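Local coordinates for geranyltranstransferase (Methylococcus capsulatus, PDB 3TS7), which probably makes farnesyl diphosphate, as a magnesium-dependent prenyl transferase of the FPP/GGPP synthase family, at residues R43-G48 with P105-A110. Residues are numbered along the deposited sequence; the frame is centred on the assembly and turned at random.
Sequences RYSVLG and PTCHKA
With CG of Tyr44 swung anti to its own amide nitrogen (chi1 174°), the ring extends from its helix toward Pro105, while Ser45 OG, turned beside its backbone N, meets Cys107. The Tyr44 hydroxyl donates to the carbonyl of Pro105, OH to O being 2.6 Å. The angle at that oxygen is 128°. The donor stands 27° off the carbonyl plane; Pro105 O itself lies at the ring's edge, in the ring plane. The pyrrolidine ring crosses the tyrosine at roughly a right angle, its CD 3.5 Å from Tyr44 OH. Ala110 CB packs obliquely against the phenol, 3.6 Å from Tyr44 CZ. A phenylalanine in place of this tyrosine would probably keep much of this packing but leave the Pro105 carbonyl without its hydroxyl donor. Beside it, Ser45 OG sits 3.4 Å from Cys107 CB, a van der Waals contact, and makes a weak hydrogen bond to Ala41 O in its own helix. Lys104 makes a cation-pi contact with the Tyr44 ring, and its NZ is hydrogen-bonded to Tyr44 O. Within the all-helical polyprenyl synthase fold, the contact thus joins the C-terminal end of helix 36-46 to the short helix 107-110 and the loop before it, with helix 73-90 touching Ser45 through Val84 and Ile88.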
# COMPACT_ATOMS: atom_id res chain seq x y z
N ARG B 43 -14.29 -7.04 0.60
CA ARG B 43 -14.95 -8.08 -0.19
C ARG B 43 -16.05 -7.55 -1.11
O ARG B 43 -16.25 -8.08 -2.20
CB ARG B 43 -15.53 -9.16 0.72
CG ARG B 43 -14.48 -10.11 1.22
CD ARG B 43 -14.99 -11.06 2.28
NE ARG B 43 -14.02 -12.14 2.44
CZ ARG B 43 -14.05 -13.26 1.73
NH1 ARG B 43 -13.12 -14.18 1.92
NH2 ARG B 43 -15.02 -13.47 0.85
N TYR B 44 -16.76 -6.51 -0.67
CA TYR B 44 -17.85 -5.90 -1.44
C TYR B 44 -17.30 -5.23 -2.69
O TYR B 44 -17.91 -5.28 -3.75
CB TYR B 44 -18.57 -4.87 -0.58
CG TYR B 44 -19.63 -4.04 -1.26
CD1 TYR B 44 -20.97 -4.45 -1.25
CD2 TYR B 44 -19.30 -2.82 -1.87
CE1 TYR B 44 -21.96 -3.67 -1.85
CE2 TYR B 44 -20.28 -2.05 -2.49
CZ TYR B 44 -21.60 -2.48 -2.48
OH TYR B 44 -22.57 -1.71 -3.08
N SER B 45 -16.14 -4.61 -2.53
CA SER B 45 -15.46 -3.93 -3.62
C SER B 45 -14.67 -4.86 -4.54
O SER B 45 -14.61 -4.63 -5.74
CB SER B 45 -14.57 -2.84 -3.06
OG SER B 45 -15.35 -1.83 -2.44
N VAL B 46 -14.08 -5.92 -3.99
CA VAL B 46 -13.24 -6.80 -4.80
C VAL B 46 -14.01 -7.90 -5.53
O VAL B 46 -13.73 -8.18 -6.70
CB VAL B 46 -12.09 -7.43 -3.96
CG1 VAL B 46 -11.34 -8.51 -4.74
CG2 VAL B 46 -11.14 -6.36 -3.54
N LEU B 47 -14.98 -8.50 -4.86
CA LEU B 47 -15.60 -9.71 -5.37
C LEU B 47 -16.88 -9.42 -6.15
O LEU B 47 -17.38 -8.29 -6.14
CB LEU B 47 -15.87 -10.70 -4.24
CG LEU B 47 -14.65 -11.26 -3.52
CD1 LEU B 47 -15.08 -12.07 -2.30
CD2 LEU B 47 -13.77 -12.10 -4.45
N GLY B 48 -17.39 -10.44 -6.83
CA GLY B 48 -18.64 -10.35 -7.58
C GLY B 48 -18.47 -9.88 -9.02
O GLY B 48 -19.40 -9.32 -9.61
N PRO B 105 -24.00 0.31 -5.51
CA PRO B 105 -23.46 1.51 -4.84
C PRO B 105 -21.96 1.38 -4.53
O PRO B 105 -21.48 0.28 -4.30
CB PRO B 105 -24.28 1.59 -3.55
CG PRO B 105 -25.58 0.90 -3.90
CD PRO B 105 -25.19 -0.23 -4.80
N THR B 106 -21.22 2.50 -4.58
CA THR B 106 -19.78 2.49 -4.30
C THR B 106 -19.49 2.24 -2.81
O THR B 106 -20.39 2.36 -1.98
CB THR B 106 -19.10 3.81 -4.73
OG1 THR B 106 -19.88 4.93 -4.26
CG2 THR B 106 -18.95 3.90 -6.24
N CYS B 107 -18.24 1.89 -2.49
CA CYS B 107 -17.86 1.49 -1.13
C CYS B 107 -18.19 2.53 -0.05
O CYS B 107 -18.65 2.16 1.04
CB CYS B 107 -16.38 1.13 -1.08
SG CYS B 107 -15.86 0.26 0.42
N HIS B 108 -17.96 3.81 -0.34
CA HIS B 108 -18.29 4.88 0.61
C HIS B 108 -19.80 5.12 0.77
O HIS B 108 -20.24 5.53 1.84
CB HIS B 108 -17.56 6.18 0.25
CG HIS B 108 -18.02 6.82 -1.02
ND1 HIS B 108 -18.78 7.96 -1.05
CD2 HIS B 108 -17.82 6.46 -2.31
CE1 HIS B 108 -19.04 8.29 -2.30
NE2 HIS B 108 -18.46 7.40 -3.09
N LYS B 109 -20.57 4.87 -0.29
CA LYS B 109 -22.03 4.96 -0.20
C LYS B 109 -22.59 3.77 0.56
O LYS B 109 -23.42 3.94 1.45
CB LYS B 109 -22.69 5.06 -1.58
CG LYS B 109 -22.64 6.45 -2.19
CD LYS B 109 -23.35 7.48 -1.34
CE LYS B 109 -22.71 8.85 -1.52
NZ LYS B 109 -23.62 9.95 -1.10
N ALA B 110 -22.12 2.57 0.21
CA ALA B 110 -22.61 1.31 0.77
C ALA B 110 -22.25 1.11 2.24
O ALA B 110 -22.93 0.36 2.95
CB ALA B 110 -22.11 0.14 -0.05